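PDB 4Z5H: antitoxin HipB from Escherichia coli, which neutralises the toxin HipA and, as a homodimer, binds and bends operator DNA to repress the hipBA operon. Local coordinates for residues S7-R19 / F43-F55. The protein carries 1 engineered substitution. Numbering follows the deposited sequence.
Sequences SPTQLANAMKLVR and FENNPDNTTLTTF. With nucleotides of chain B; nucleotides of chain C.
Helix 8-21 comes closest to residues 43-55 at Ala12, whose CA lies 5.0 Å from Glu44 CA in the last turn of helix 37-45, and at Pro8, which faces Asp48, just beyond that helix. Ala12 turns its CB toward this segment; the methyl sits over one face of the Phe43 ring, offset to the rim, and also meets Pro47 CB at 3.8 Å. Pro47 CG leans on the Pro8 carbonyl, while Asp48 OD1 lies against Pro8 CB and CG and accepts a hydrogen bond from a water, which in turn accepts from Thr9 N.

Deeper in, Met15 SD reaches the edges of two rings, 3.5 Å from Phe43 CZ and 3.6 Å from Phe55 CE1, a double Met-aromatic contact. Leu11, with CG anti to the backbone N (chi1 178°), lays CD2 over one face of the Phe55 ring in a CH-pi contact. This is part of the core of a Cro/C1-type helix-turn-helix domain: the first helix packs on the end of helix 37-45 and the start of helix 52-61, and Ile58 and Leu59 extend the apolar cluster around Met15.

At the other end, Arg19 grips Glu44 side-on. Arg19 NE gives a nearly straight bond to Glu44 OE2 (2.7 Å, 173°), Arg19 NH1 one to Glu44 OE1 (2.9 Å), both on syn lone pairs, with the two planar groups nearly coplanar. Lys16 runs its extended chain across the carboxylate, and Gln26 also bonds OE1. The bend at chi3 (77°) turns the Arg19 guanidinium to the carboxylate, and NH2 bonds the DT2 phosphate of chain C at OP1. On the second DNA strand, Thr51 N, Thr51 OG1 and Thr54 OG1 all donate to OP1 of DA13 of chain B, at the N-terminus of helix 52-61, whose dipole would favour the anion.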
loop_
_atom_site.group_PDB
_atom_site.type_symbol
_atom_site.label_atom_id
_atom_site.label_comp_id
_atom_site.label_asym_id
_atom_site.label_seq_id
_atom_site.Cartn_x
_atom_site.Cartn_y
_atom_site.Cartn_z
ATOM N N SER A 7 -5.175 1.413 7.316
ATOM C CA SER A 7 -4.763 0.056 7.614
ATOM C C SER A 7 -4.963 -0.944 6.480
ATOM O O SER A 7 -5.732 -0.733 5.575
ATOM C CB SER A 7 -5.452 -0.475 8.877
ATOM O OG SER A 7 -6.795 -0.815 8.640
ATOM N N PRO A 8 -4.303 -2.090 6.589
ATOM C CA PRO A 8 -4.470 -3.123 5.572
ATOM C C PRO A 8 -5.937 -3.572 5.486
ATOM O O PRO A 8 -6.422 -3.686 4.406
ATOM C CB PRO A 8 -3.574 -4.256 6.057
ATOM C CG PRO A 8 -2.578 -3.593 6.937
ATOM C CD PRO A 8 -3.337 -2.505 7.610
ATOM N N THR A 9 -6.625 -3.739 6.604
ATOM C CA THR A 9 -8.024 -4.126 6.583
ATOM C C THR A 9 -8.911 -3.096 5.872
ATOM O O THR A 9 -9.701 -3.455 5.038
ATOM C CB THR A 9 -8.563 -4.340 8.012
ATOM O OG1 THR A 9 -7.879 -5.420 8.625
ATOM C CG2 THR A 9 -10.060 -4.616 7.997
ATOM N N GLN A 10 -8.719 -1.828 6.179
ATOM C CA GLN A 10 -9.440 -0.754 5.537
ATOM C C GLN A 10 -9.136 -0.737 4.041
ATOM O O GLN A 10 -10.012 -0.559 3.243
ATOM C CB GLN A 10 -9.076 0.592 6.155
ATOM C CG GLN A 10 -9.653 0.858 7.529
ATOM C CD GLN A 10 -9.138 2.133 8.161
ATOM O OE1 GLN A 10 -8.643 3.007 7.504
ATOM N NE2 GLN A 10 -9.274 2.224 9.452
ATOM N N LEU A 11 -7.879 -0.955 3.698
ATOM C CA LEU A 11 -7.463 -0.984 2.318
ATOM C C LEU A 11 -8.131 -2.121 1.545
ATOM O O LEU A 11 -8.638 -1.908 0.471
ATOM C CB LEU A 11 -5.951 -1.122 2.229
ATOM C CG LEU A 11 -5.328 -1.208 0.843
ATOM C CD1 LEU A 11 -5.778 -0.115 -0.100
ATOM C CD2 LEU A 11 -3.815 -1.309 0.924
ATOM N N ALA A 12 -8.112 -3.309 2.126
ATOM C CA ALA A 12 -8.706 -4.487 1.520
ATOM C C ALA A 12 -10.222 -4.338 1.355
ATOM O O ALA A 12 -10.757 -4.668 0.333
ATOM C CB ALA A 12 -8.378 -5.728 2.327
ATOM N N ASN A 13 -10.886 -3.805 2.371
ATOM C CA ASN A 13 -12.311 -3.600 2.322
ATOM C C ASN A 13 -12.673 -2.633 1.200
ATOM O O ASN A 13 -13.587 -2.891 0.467
ATOM C CB ASN A 13 -12.840 -3.056 3.652
ATOM C CG ASN A 13 -12.809 -4.082 4.773
ATOM O OD1 ASN A 13 -12.501 -5.215 4.557
ATOM N ND2 ASN A 13 -13.115 -3.666 5.957
ATOM N N ALA A 14 -11.926 -1.543 1.063
ATOM C CA ALA A 14 -12.153 -0.592 -0.012
ATOM C C ALA A 14 -11.941 -1.175 -1.418
ATOM O O ALA A 14 -12.695 -0.925 -2.317
ATOM C CB ALA A 14 -11.278 0.627 0.168
ATOM N N MET A 15 -10.882 -1.937 -1.582
ATOM C CA MET A 15 -10.601 -2.586 -2.838
ATOM C C MET A 15 -11.596 -3.672 -3.251
ATOM O O MET A 15 -11.905 -3.794 -4.401
ATOM C CB MET A 15 -9.167 -3.045 -2.909
ATOM C CG MET A 15 -8.232 -1.861 -2.993
ATOM S SD MET A 15 -6.528 -2.264 -2.739
ATOM C CE MET A 15 -6.156 -3.046 -4.281
ATOM N N LYS A 16 -12.062 -4.445 -2.281
ATOM C CA LYS A 16 -13.090 -5.449 -2.504
ATOM C C LYS A 16 -14.375 -4.764 -2.963
ATOM O O LYS A 16 -15.041 -5.225 -3.850
ATOM C CB LYS A 16 -13.345 -6.256 -1.244
ATOM C CG LYS A 16 -14.413 -7.326 -1.382
ATOM C CD LYS A 16 -14.579 -8.124 -0.106
ATOM C CE LYS A 16 -15.709 -9.137 -0.183
ATOM N NZ LYS A 16 -15.710 -10.045 0.975
ATOM N N LEU A 17 -14.688 -3.638 -2.343
ATOM C CA LEU A 17 -15.878 -2.897 -2.685
ATOM C C LEU A 17 -15.824 -2.440 -4.133
ATOM O O LEU A 17 -16.786 -2.572 -4.841
ATOM C CB LEU A 17 -16.061 -1.717 -1.745
ATOM C CG LEU A 17 -17.324 -0.871 -1.911
ATOM C CD1 LEU A 17 -18.584 -1.716 -1.837
ATOM C CD2 LEU A 17 -17.366 0.238 -0.872
ATOM N N VAL A 18 -14.668 -1.961 -4.571
ATOM C CA VAL A 18 -14.493 -1.575 -5.948
ATOM C C VAL A 18 -14.676 -2.778 -6.873
ATOM O O VAL A 18 -15.318 -2.665 -7.901
ATOM C CB VAL A 18 -13.126 -0.899 -6.208
ATOM C CG1 VAL A 18 -12.928 -0.674 -7.688
ATOM C CG2 VAL A 18 -13.007 0.413 -5.451
ATOM N N ARG A 19 -14.121 -3.917 -6.498
ATOM C CA ARG A 19 -14.270 -5.086 -7.326
ATOM C C ARG A 19 -15.747 -5.473 -7.456
ATOM O O ARG A 19 -16.232 -5.654 -8.534
ATOM C CB ARG A 19 -13.492 -6.253 -6.741
ATOM C CG ARG A 19 -13.781 -7.576 -7.402
ATOM C CD ARG A 19 -12.917 -8.690 -6.877
ATOM N NE ARG A 19 -13.314 -9.201 -5.582
ATOM C CZ ARG A 19 -14.346 -9.998 -5.350
ATOM N NH1 ARG A 19 -14.572 -10.422 -4.131
ATOM N NH2 ARG A 19 -15.128 -10.398 -6.335
ATOM N N PHE A 43 -5.785 -11.602 0.119
ATOM C CA PHE A 43 -5.668 -10.169 0.285
ATOM C C PHE A 43 -6.948 -9.573 0.873
ATOM O O PHE A 43 -6.887 -8.823 1.803
ATOM C CB PHE A 43 -5.346 -9.479 -1.049
ATOM C CG PHE A 43 -5.582 -7.986 -1.051
ATOM C CD1 PHE A 43 -4.783 -7.141 -0.312
ATOM C CD2 PHE A 43 -6.632 -7.442 -1.746
ATOM C CE1 PHE A 43 -5.016 -5.778 -0.309
ATOM C CE2 PHE A 43 -6.865 -6.088 -1.758
ATOM C CZ PHE A 43 -6.059 -5.249 -1.040
ATOM N N GLU A 44 -8.086 -9.931 0.301
ATOM C CA GLU A 44 -9.365 -9.384 0.722
ATOM C C GLU A 44 -9.692 -9.742 2.180
ATOM O O GLU A 44 -10.210 -8.945 2.905
ATOM C CB GLU A 44 -10.480 -9.788 -0.247
ATOM C CG GLU A 44 -10.363 -9.120 -1.611
ATOM C CD GLU A 44 -11.570 -9.323 -2.522
ATOM O OE1 GLU A 44 -12.408 -10.176 -2.238
ATOM O OE2 GLU A 44 -11.664 -8.606 -3.513
ATOM N N ASN A 45 -9.369 -10.956 2.577
ATOM C CA ASN A 45 -9.705 -11.440 3.898
ATOM C C ASN A 45 -8.629 -11.368 4.964
ATOM O O ASN A 45 -8.923 -11.242 6.118
ATOM C CB ASN A 45 -10.283 -12.844 3.794
ATOM C CG ASN A 45 -11.529 -12.861 2.965
ATOM O OD1 ASN A 45 -12.536 -12.323 3.370
ATOM N ND2 ASN A 45 -11.444 -13.415 1.778
ATOM N N ASN A 46 -7.392 -11.472 4.544
ATOM C CA ASN A 46 -6.287 -11.537 5.444
ATOM C C ASN A 46 -5.135 -10.626 4.966
ATOM O O ASN A 46 -4.048 -11.093 4.744
ATOM C CB ASN A 46 -5.858 -12.993 5.501
ATOM C CG ASN A 46 -4.909 -13.281 6.624
ATOM O OD1 ASN A 46 -5.011 -12.710 7.686
ATOM N ND2 ASN A 46 -3.976 -14.172 6.386
ATOM N N PRO A 47 -5.403 -9.332 4.831
ATOM C CA PRO A 47 -4.475 -8.408 4.157
ATOM C C PRO A 47 -3.143 -8.055 4.851
ATOM O O PRO A 47 -2.243 -7.590 4.198
ATOM C CB PRO A 47 -5.302 -7.151 3.975
ATOM C CG PRO A 47 -6.255 -7.185 5.085
ATOM C CD PRO A 47 -6.603 -8.623 5.286
ATOM N N ASP A 48 -3.039 -8.287 6.143
ATOM C CA ASP A 48 -1.959 -7.745 6.947
ATOM C C ASP A 48 -0.557 -8.160 6.485
ATOM O O ASP A 48 0.331 -7.352 6.476
ATOM C CB ASP A 48 -2.126 -8.152 8.405
ATOM C CG ASP A 48 -3.051 -7.254 9.169
ATOM O OD1 ASP A 48 -3.489 -6.240 8.662
ATOM O OD2 ASP A 48 -3.339 -7.576 10.304
ATOM N N ASN A 49 -0.380 -9.408 6.096
ATOM C CA ASN A 49 0.916 -9.881 5.651
ATOM C C ASN A 49 1.068 -9.962 4.139
ATOM O O ASN A 49 2.041 -10.474 3.653
ATOM C CB ASN A 49 1.297 -11.187 6.338
ATOM C CG ASN A 49 1.341 -11.062 7.838
ATOM O OD1 ASN A 49 0.718 -11.818 8.531
ATOM N ND2 ASN A 49 2.076 -10.108 8.330
ATOM N N THR A 50 0.083 -9.449 3.423
ATOM C CA THR A 50 0.121 -9.332 1.981
ATOM C C THR A 50 1.274 -8.412 1.526
ATOM O O THR A 50 1.537 -7.413 2.127
ATOM C CB THR A 50 -1.219 -8.781 1.462
ATOM O OG1 THR A 50 -2.242 -9.736 1.707
ATOM C CG2 THR A 50 -1.163 -8.516 -0.011
ATOM N N THR A 51 1.975 -8.808 0.486
ATOM C CA THR A 51 3.078 -8.027 -0.043
ATOM C C THR A 51 2.669 -6.788 -0.848
ATOM O O THR A 51 1.613 -6.741 -1.436
ATOM C CB THR A 51 4.033 -8.873 -0.895
ATOM O OG1 THR A 51 3.384 -9.274 -2.098
ATOM C CG2 THR A 51 4.529 -10.073 -0.119
ATOM N N LEU A 52 3.557 -5.818 -0.897
ATOM C CA LEU A 52 3.328 -4.593 -1.619
ATOM C C LEU A 52 3.120 -4.920 -3.107
ATOM O O LEU A 52 2.308 -4.311 -3.742
ATOM C CB LEU A 52 4.465 -3.596 -1.416
ATOM C CG LEU A 52 4.539 -2.878 -0.071
ATOM C CD1 LEU A 52 5.604 -1.821 -0.007
ATOM C CD2 LEU A 52 3.199 -2.291 0.315
ATOM N N THR A 53 3.864 -5.894 -3.615
ATOM C CA THR A 53 3.760 -6.306 -4.998
ATOM C C THR A 53 2.358 -6.831 -5.317
ATOM O O THR A 53 1.776 -6.456 -6.299
ATOM C CB THR A 53 4.813 -7.383 -5.350
ATOM O OG1 THR A 53 6.110 -6.801 -5.328
ATOM C CG2 THR A 53 4.571 -7.964 -6.713
ATOM N N THR A 54 1.825 -7.668 -4.453
ATOM C CA THR A 54 0.484 -8.163 -4.654
ATOM C C THR A 54 -0.503 -6.995 -4.648
ATOM O O THR A 54 -1.336 -6.908 -5.511
ATOM C CB THR A 54 0.103 -9.208 -3.599
ATOM O OG1 THR A 54 0.867 -10.392 -3.807
ATOM C CG2 THR A 54 -1.363 -9.535 -3.676
ATOM N N PHE A 55 -0.337 -6.068 -3.720
ATOM C CA PHE A 55 -1.236 -4.941 -3.617
ATOM C C PHE A 55 -1.238 -4.120 -4.912
ATOM O O PHE A 55 -2.282 -3.871 -5.453
ATOM C CB PHE A 55 -0.813 -4.075 -2.428
ATOM C CG PHE A 55 -1.321 -2.660 -2.465
ATOM C CD1 PHE A 55 -2.656 -2.380 -2.660
ATOM C CD2 PHE A 55 -0.451 -1.609 -2.299
ATOM C CE1 PHE A 55 -3.111 -1.088 -2.680
ATOM C CE2 PHE A 55 -0.896 -0.302 -2.319
ATOM C CZ PHE A 55 -2.231 -0.044 -2.511
ATOM P P DA B 13 1.042 -12.533 -0.947
ATOM O OP1 DA B 13 1.344 -11.211 -1.484
ATOM O OP2 DA B 13 -0.319 -12.860 -0.556
ATOM O "O5'" DA B 13 1.538 -13.624 -1.984
ATOM C "C5'" DA B 13 2.839 -13.544 -2.580
ATOM C "C4'" DA B 13 3.106 -14.787 -3.395
ATOM O "O4'" DA B 13 3.340 -15.904 -2.512
ATOM C "C3'" DA B 13 1.955 -15.198 -4.319
ATOM O "O3'" DA B 13 2.435 -15.290 -5.657
ATOM C "C2'" DA B 13 1.505 -16.542 -3.780
ATOM C "C1'" DA B 13 2.745 -17.047 -3.076
ATOM N N9 DA B 13 2.474 -17.994 -2.001
ATOM C C8 DA B 13 1.453 -17.958 -1.087
ATOM N N7 DA B 13 1.456 -18.966 -0.252
ATOM C C5 DA B 13 2.551 -19.720 -0.645
ATOM C C6 DA B 13 3.094 -20.922 -0.162
ATOM N N6 DA B 13 2.594 -21.596 0.872
ATOM N N1 DA B 13 4.186 -21.412 -0.784
ATOM C C2 DA B 13 4.687 -20.737 -1.823
ATOM N N3 DA B 13 4.268 -19.599 -2.369
ATOM C C4 DA B 13 3.182 -19.138 -1.727
ATOM P P DA B 12 0.035 -15.063 5.066
ATOM O OP1 DA B 12 -0.926 -13.961 5.109
ATOM O OP2 DA B 12 -0.440 -16.445 4.999
ATOM O "O5'" DA B 12 0.985 -14.771 3.834
ATOM C "C5'" DA B 12 1.933 -13.698 3.877
ATOM C "C4'" DA B 12 2.517 -13.471 2.505
ATOM O "O4'" DA B 12 3.489 -14.494 2.225
ATOM C "C3'" DA B 12 1.509 -13.554 1.369
ATOM O "O3'" DA B 12 1.961 -12.762 0.282
ATOM C "C2'" DA B 12 1.536 -15.023 0.998
ATOM C "C1'" DA B 12 2.975 -15.426 1.290
ATOM N N9 DA B 12 3.114 -16.751 1.880
ATOM C C8 DA B 12 2.312 -17.357 2.812
ATOM N N7 DA B 12 2.728 -18.543 3.177
ATOM C C5 DA B 12 3.891 -18.725 2.444
ATOM C C6 DA B 12 4.809 -19.781 2.380
ATOM N N6 DA B 12 4.698 -20.902 3.093
ATOM N N1 DA B 12 5.860 -19.647 1.544
ATOM C C2 DA B 12 5.977 -18.517 0.838
ATOM N N3 DA B 12 5.181 -17.455 0.813
ATOM C C4 DA B 12 4.145 -17.624 1.649
ATOM P P DT C 2 -16.233 -13.984 -6.538
ATOM O OP1 DT C 2 -16.800 -12.771 -6.007
ATOM O OP2 DT C 2 -15.139 -13.907 -7.477
ATOM O "O5'" DT C 2 -15.740 -14.904 -5.353
ATOM C "C5'" DT C 2 -16.604 -15.256 -4.275
ATOM C "C4'" DT C 2 -15.922 -16.230 -3.345
ATOM O "O4'" DT C 2 -15.847 -17.538 -3.955
ATOM C "C3'" DT C 2 -14.492 -15.870 -2.931
ATOM O "O3'" DT C 2 -14.352 -16.197 -1.555
ATOM C "C2'" DT C 2 -13.646 -16.848 -3.718
ATOM C "C1'" DT C 2 -14.561 -18.060 -3.727
ATOM N N1 DT C 2 -14.293 -19.088 -4.743
ATOM C C2 DT C 2 -14.589 -20.399 -4.441
ATOM O O2 DT C 2 -15.066 -20.746 -3.380
ATOM N N3 DT C 2 -14.290 -21.293 -5.433
ATOM C C4 DT C 2 -13.749 -21.018 -6.670
ATOM O O4 DT C 2 -13.543 -21.926 -7.457
ATOM C C5 DT C 2 -13.444 -19.628 -6.913
ATOM C C7 DT C 2 -12.858 -19.233 -8.230
ATOM C C6 DT C 2 -13.736 -18.743 -5.953
HETATM O O HOH W 1 -5.466 -4.364 9.386
HETATM O O HOH W 2 -12.308 -7.203 2.357
HETATM O O HOH W 3 -10.134 -7.271 5.094
HETATM O O HOH W 4 -13.517 -11.608 -0.265
#